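MutT/nudix family protein (Shewanella oneidensis, PDB 3GZ5) regulates transcription of NAD metabolism genes in response to ADP-ribose, joining a Nudix domain to a DNA-binding winged helix domain. Local coordinates at residues B[174-179]-B[195-200]; B[206-211]-B[219-224]. All blocks are in the same frame, centred on the assembly; numbering follows the deposited sequence.

Overall arrangement
Interactions 1 and 2 sample the helices and the beta wing of the winged helix domain. Interaction 1 is largely buried and apolar: the start of helix 176-187 meets helix 193-203 through leucine, phenylalanine and valine, with an arginine closing the margin. Interaction 2 lies nearer the surface and pairs strands 206-213 and 220-225 by backbone hydrogen bonds, its side chains being partly polar. Their centres are about 11 Å apart, and the chain runs from helix 193-203 into strand 206-213. They meet directly where Val200 CG1 packs on Leu206 CD1 at 3.5 Å, while short strand 174-175 borders strand 220-225 in the same sheet.

Interaction 1. Residues B[174-179]-B[195-200]; sequences FTLPEL and SFRRRV
Leu176 and Arg197 mark the closest approach of the two backbones, their CA atoms 7.8 Å apart, where the first turn of helix 176-187 faces the middle of helix 193-203. The spacing leaves the contact to side chains. Leu176 reaches forward and splits its branches: CD1 packs on Val200 CG1 at 3.9 Å, whereas CD2 lies over one face of the Arg197 guanidinium, its modelled position too tight against that side chain to be exact. Arg197, extended from CG to NE, slides past Leu176 in the opposite direction and ends at Pro177, whose CG sits at the guanidinium edge, 3.4 Å from Arg197 NH2. Its other terminal nitrogen, NH1, is hydrogen-bonded to Gln180 OE1 and Gly193 O, so the group is held from the polar side while leucine covers a face. The two helices, followed by the wing strands, are consistent with the helix-turn-helix of a winged helix domain; Leu176, Leu179, Phe196 and Val200 form their buried interface, and Leu206 of strand 206-213 touches all but Phe196. Phe196 has its CG anti to the backbone N (chi1 -172°), which carries the ring across to Leu179; the two side chains cross at about a right angle, and Leu179 CG meets the ring at its edge, 3.9 Å from Phe196 CZ. Val200 CG2, one turn on, lies over a face of the same ring, offset toward its rim. His183 adds an edge-to-face partner for Phe196. At the helix start Thr175 is the N-cap, its OG1 accepting a weak bond of 3.3 Å from Glu178 N.

Interaction 2. Residues B[206-211]-B[219-224]; sequences LIDTGL and PANLYC
The wing of the winged helix domain is a beta hairpin, and here strands 206-213 and 220-225 pair antiparallel within it, Ile207 opposite Cys224 and Asp208 opposite Tyr223. Ile207 and Cys224 form the hydrogen-bonded pair: Ile207 N gives to Cys224 O at 2.8 Å, and Cys224 N returns a bond to Ile207 O. Thr209 N then reaches Leu222 O at 2.9 Å. Beyond the corner at Gly210 the pairing resumes, Leu222 N meeting Leu211 O at 3.0 Å. Tyr223 carries much of the side-chain contact. With its CG beside the backbone N (chi1 -62°), the ring lies across the neighbouring strand: Leu206 CD1 comes over one face, 4.0 Å from Tyr223 CG, while Asp208 CB approaches Tyr223 CE1 at 3.8 Å, carboxylate and ring planes turned 39° apart. An alanine here would lack the ring and is likely to leave a gap beneath Leu206 CD1 and beside Asp208 CB. Leu206 also faces the helical side, touching Leu176 and Leu179. Asn221, whose OD1 is bonded to Lys212 NZ, stands beside the same carboxylate; Asp208 OD2 and Asn221 ND2 lie 3.0 Å apart. The other carboxylate oxygen closes an Asx turn at the corner of the chain, Asp208 OD1 accepting from Gly210 N at 2.9 Å, with the donor above the carboxylate plane.

Interaction 1. Residues B[174-179]-B[195-200]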
loop_
_atom_site.group_PDB
_atom_site.type_symbol
_atom_site.label_atom_id
_atom_site.label_comp_id
_atom_site.label_asym_id
_atom_site.label_seq_id
_atom_site.Cartn_x
_atom_site.Cartn_y
_atom_site.Cartn_z
ATOM N N PHE B 174 10.539 -22.125 14.161
ATOM C CA PHE B 174 9.164 -22.605 14.333
ATOM C C PHE B 174 8.907 -23.861 13.500
ATOM O O PHE B 174 9.668 -24.180 12.588
ATOM C CB PHE B 174 8.154 -21.506 13.937
ATOM C CG PHE B 174 8.368 -20.964 12.548
ATOM C CD1 PHE B 174 8.978 -19.736 12.362
ATOM C CD2 PHE B 174 7.991 -21.702 11.425
ATOM C CE1 PHE B 174 9.183 -19.241 11.090
ATOM C CE2 PHE B 174 8.203 -21.223 10.154
ATOM C CZ PHE B 174 8.793 -19.985 9.985
ATOM N N THR B 175 7.816 -24.562 13.797
ATOM C CA THR B 175 7.442 -25.731 13.000
ATOM C C THR B 175 6.463 -25.316 11.936
ATOM O O THR B 175 5.867 -24.251 11.994
ATOM C CB THR B 175 6.818 -26.849 13.849
ATOM O OG1 THR B 175 5.613 -26.369 14.459
ATOM C CG2 THR B 175 7.801 -27.317 14.927
ATOM N N LEU B 176 6.319 -26.162 10.942
ATOM C CA LEU B 176 5.436 -25.872 9.843
ATOM C C LEU B 176 3.948 -25.925 10.223
ATOM O O LEU B 176 3.166 -25.163 9.682
ATOM C CB LEU B 176 5.786 -26.789 8.684
ATOM C CG LEU B 176 5.561 -26.081 7.361
ATOM C CD1 LEU B 176 6.806 -26.142 6.520
ATOM C CD2 LEU B 176 4.381 -26.747 6.681
ATOM N N PRO B 177 3.545 -26.845 11.132
ATOM C CA PRO B 177 2.232 -26.743 11.769
ATOM C C PRO B 177 1.942 -25.427 12.515
ATOM O O PRO B 177 0.805 -24.970 12.488
ATOM C CB PRO B 177 2.235 -27.920 12.758
ATOM C CG PRO B 177 3.131 -28.915 12.118
ATOM C CD PRO B 177 4.231 -28.092 11.526
ATOM N N GLU B 178 2.935 -24.858 13.199
ATOM C CA GLU B 178 2.806 -23.515 13.790
ATOM C C GLU B 178 2.489 -22.455 12.728
ATOM O O GLU B 178 1.598 -21.620 12.911
ATOM C CB GLU B 178 4.096 -23.103 14.496
ATOM C CG GLU B 178 4.412 -23.841 15.780
ATOM C CD GLU B 178 5.738 -23.378 16.376
ATOM O OE1 GLU B 178 6.330 -24.124 17.190
ATOM O OE2 GLU B 178 6.185 -22.261 16.032
ATOM N N LEU B 179 3.243 -22.496 11.632
ATOM C CA LEU B 179 3.119 -21.536 10.562
ATOM C C LEU B 179 1.750 -21.668 9.915
ATOM O O LEU B 179 1.068 -20.676 9.664
ATOM C CB LEU B 179 4.214 -21.775 9.529
ATOM C CG LEU B 179 4.224 -20.813 8.347
ATOM C CD1 LEU B 179 4.441 -19.350 8.795
ATOM C CD2 LEU B 179 5.248 -21.248 7.274
ATOM N N SER B 195 -1.409 -29.039 0.543
ATOM C CA SER B 195 -1.254 -27.958 -0.425
ATOM C C SER B 195 -0.273 -26.904 0.138
ATOM O O SER B 195 0.653 -26.472 -0.550
ATOM C CB SER B 195 -2.602 -27.295 -0.738
ATOM O OG SER B 195 -3.583 -28.239 -1.125
ATOM N N PHE B 196 -0.499 -26.514 1.394
ATOM C CA PHE B 196 0.315 -25.508 2.078
ATOM C C PHE B 196 1.796 -25.875 2.089
ATOM O O PHE B 196 2.619 -25.095 1.613
ATOM C CB PHE B 196 -0.194 -25.278 3.508
ATOM C CG PHE B 196 0.471 -24.122 4.215
ATOM C CD1 PHE B 196 0.326 -22.810 3.738
ATOM C CD2 PHE B 196 1.232 -24.338 5.368
ATOM C CE1 PHE B 196 0.933 -21.730 4.400
ATOM C CE2 PHE B 196 1.842 -23.260 6.038
ATOM C CZ PHE B 196 1.689 -21.956 5.546
ATOM N N ARG B 197 2.109 -27.064 2.617
ATOM C CA ARG B 197 3.456 -27.659 2.559
ATOM C C ARG B 197 4.075 -27.683 1.168
ATOM O O ARG B 197 5.235 -27.301 1.002
ATOM C CB ARG B 197 3.462 -29.056 3.161
ATOM C CG ARG B 197 3.698 -29.052 4.646
ATOM C CD ARG B 197 3.161 -30.298 5.301
ATOM N NE ARG B 197 3.237 -30.232 6.761
ATOM C CZ ARG B 197 2.347 -29.625 7.548
ATOM N NH1 ARG B 197 1.287 -28.995 7.031
ATOM N NH2 ARG B 197 2.524 -29.633 8.866
ATOM N N ARG B 198 3.301 -28.110 0.176
ATOM C CA ARG B 198 3.711 -28.024 -1.236
ATOM C C ARG B 198 4.111 -26.589 -1.659
ATOM O O ARG B 198 5.157 -26.388 -2.274
ATOM C CB ARG B 198 2.602 -28.599 -2.146
ATOM C CG ARG B 198 2.699 -28.281 -3.655
ATOM C CD ARG B 198 1.977 -29.330 -4.567
ATOM N NE ARG B 198 0.634 -29.696 -4.094
ATOM C CZ ARG B 198 0.364 -30.746 -3.307
ATOM N NH1 ARG B 198 -0.891 -30.987 -2.921
ATOM N NH2 ARG B 198 1.351 -31.549 -2.895
ATOM N N ARG B 199 3.277 -25.603 -1.330
ATOM C CA ARG B 199 3.591 -24.199 -1.659
ATOM C C ARG B 199 4.817 -23.672 -0.893
ATOM O O ARG B 199 5.689 -23.025 -1.482
ATOM C CB ARG B 199 2.363 -23.291 -1.491
ATOM C CG ARG B 199 1.605 -23.008 -2.816
ATOM C CD ARG B 199 0.162 -22.504 -2.594
ATOM N NE ARG B 199 0.053 -21.040 -2.492
ATOM C CZ ARG B 199 0.193 -20.338 -1.362
ATOM N NH1 ARG B 199 0.457 -20.946 -0.206
ATOM N NH2 ARG B 199 0.069 -19.019 -1.387
ATOM N N VAL B 200 4.903 -23.987 0.398
ATOM C CA VAL B 200 6.068 -23.611 1.200
ATOM C C VAL B 200 7.382 -24.123 0.578
ATOM O O VAL B 200 8.293 -23.322 0.318
ATOM C CB VAL B 200 5.951 -24.073 2.672
ATOM C CG1 VAL B 200 7.278 -23.906 3.387
ATOM C CG2 VAL B 200 4.865 -23.300 3.401
#

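Interaction 2. Residues B[206-211]-B[219-224]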
loop_
_atom_site.group_PDB
_atom_site.type_symbol
_atom_site.label_atom_id
_atom_site.label_comp_id
_atom_site.label_asym_id
_atom_site.label_seq_id
_atom_site.Cartn_x
_atom_site.Cartn_y
_atom_site.Cartn_z
ATOM N N LEU B 206 12.018 -21.099 3.650
ATOM C CA LEU B 206 12.329 -21.522 4.996
ATOM C C LEU B 206 13.682 -22.229 4.999
ATOM O O LEU B 206 14.026 -22.948 4.039
ATOM C CB LEU B 206 11.241 -22.454 5.532
ATOM C CG LEU B 206 9.832 -21.884 5.722
ATOM C CD1 LEU B 206 8.919 -22.949 6.350
ATOM C CD2 LEU B 206 9.911 -20.667 6.622
ATOM N N ILE B 207 14.453 -22.013 6.060
ATOM C CA ILE B 207 15.673 -22.774 6.274
ATOM C C ILE B 207 15.304 -23.862 7.250
ATOM O O ILE B 207 14.829 -23.566 8.340
ATOM C CB ILE B 207 16.834 -21.904 6.849
ATOM C CG1 ILE B 207 17.331 -20.913 5.783
ATOM C CG2 ILE B 207 17.988 -22.798 7.359
ATOM C CD1 ILE B 207 17.688 -19.532 6.304
ATOM N N ASP B 208 15.490 -25.118 6.841
ATOM C CA ASP B 208 15.378 -26.257 7.752
ATOM C C ASP B 208 16.612 -26.228 8.631
ATOM O O ASP B 208 17.732 -26.244 8.129
ATOM C CB ASP B 208 15.312 -27.580 6.963
ATOM C CG ASP B 208 14.872 -28.767 7.806
ATOM O OD1 ASP B 208 14.897 -28.725 9.068
ATOM O OD2 ASP B 208 14.487 -29.775 7.174
ATOM N N THR B 209 16.394 -26.159 9.935
ATOM C CA THR B 209 17.463 -26.139 10.903
ATOM C C THR B 209 18.097 -27.540 11.047
ATOM O O THR B 209 19.266 -27.674 11.432
ATOM C CB THR B 209 16.959 -25.586 12.270
ATOM O OG1 THR B 209 16.597 -24.188 12.133
ATOM C CG2 THR B 209 18.030 -25.671 13.298
ATOM N N GLY B 210 17.329 -28.581 10.731
ATOM C CA GLY B 210 17.785 -29.934 10.980
ATOM C C GLY B 210 17.414 -30.325 12.389
ATOM O O GLY B 210 17.563 -31.484 12.773
ATOM N N LEU B 211 16.921 -29.363 13.168
ATOM C CA LEU B 211 16.443 -29.654 14.518
ATOM C C LEU B 211 15.001 -30.129 14.500
ATOM O O LEU B 211 14.284 -29.936 13.515
ATOM C CB LEU B 211 16.567 -28.439 15.432
ATOM C CG LEU B 211 17.877 -27.658 15.515
ATOM C CD1 LEU B 211 17.742 -26.670 16.666
ATOM C CD2 LEU B 211 19.105 -28.560 15.685
ATOM N N PRO B 219 8.060 -35.634 15.973
ATOM C CA PRO B 219 9.252 -34.759 15.897
ATOM C C PRO B 219 9.258 -33.808 14.680
ATOM O O PRO B 219 9.751 -34.180 13.603
ATOM C CB PRO B 219 10.402 -35.765 15.754
ATOM C CG PRO B 219 9.777 -36.950 15.062
ATOM C CD PRO B 219 8.410 -37.045 15.688
ATOM N N ALA B 220 8.736 -32.592 14.843
ATOM C CA ALA B 220 8.629 -31.689 13.699
ATOM C C ALA B 220 9.898 -30.857 13.433
ATOM O O ALA B 220 10.510 -30.327 14.357
ATOM C CB ALA B 220 7.386 -30.799 13.826
ATOM N N ASN B 221 10.281 -30.775 12.157
ATOM C CA ASN B 221 11.358 -29.889 11.686
ATOM C C ASN B 221 11.188 -28.422 12.111
ATOM O O ASN B 221 10.098 -27.839 11.994
ATOM C CB ASN B 221 11.461 -29.940 10.163
ATOM C CG ASN B 221 11.829 -31.317 9.633
ATOM O OD1 ASN B 221 11.707 -32.336 10.333
ATOM N ND2 ASN B 221 12.279 -31.354 8.384
ATOM N N LEU B 222 12.286 -27.843 12.594
ATOM C CA LEU B 222 12.314 -26.463 13.062
ATOM C C LEU B 222 12.916 -25.602 11.971
ATOM O O LEU B 222 14.001 -25.906 11.465
ATOM C CB LEU B 222 13.099 -26.348 14.370
ATOM C CG LEU B 222 12.376 -26.862 15.617
ATOM C CD1 LEU B 222 13.327 -26.997 16.829
ATOM C CD2 LEU B 222 11.201 -25.963 15.957
ATOM N N TYR B 223 12.189 -24.554 11.588
ATOM C CA TYR B 223 12.563 -23.740 10.452
ATOM C C TYR B 223 12.786 -22.293 10.862
ATOM O O TYR B 223 12.184 -21.821 11.825
ATOM C CB TYR B 223 11.480 -23.775 9.382
ATOM C CG TYR B 223 11.195 -25.137 8.773
ATOM C CD1 TYR B 223 11.909 -25.598 7.647
ATOM C CD2 TYR B 223 10.190 -25.959 9.301
ATOM C CE1 TYR B 223 11.629 -26.840 7.070
ATOM C CE2 TYR B 223 9.909 -27.199 8.740
ATOM C CZ TYR B 223 10.612 -27.632 7.622
ATOM O OH TYR B 223 10.313 -28.874 7.082
ATOM N N CYS B 224 13.656 -21.601 10.127
ATOM C CA CYS B 224 13.781 -20.142 10.244
ATOM C C CYS B 224 13.328 -19.557 8.936
ATOM O O CYS B 224 13.428 -20.221 7.889
ATOM C CB CYS B 224 15.244 -19.726 10.456
ATOM S SG CYS B 224 15.944 -20.319 11.971
#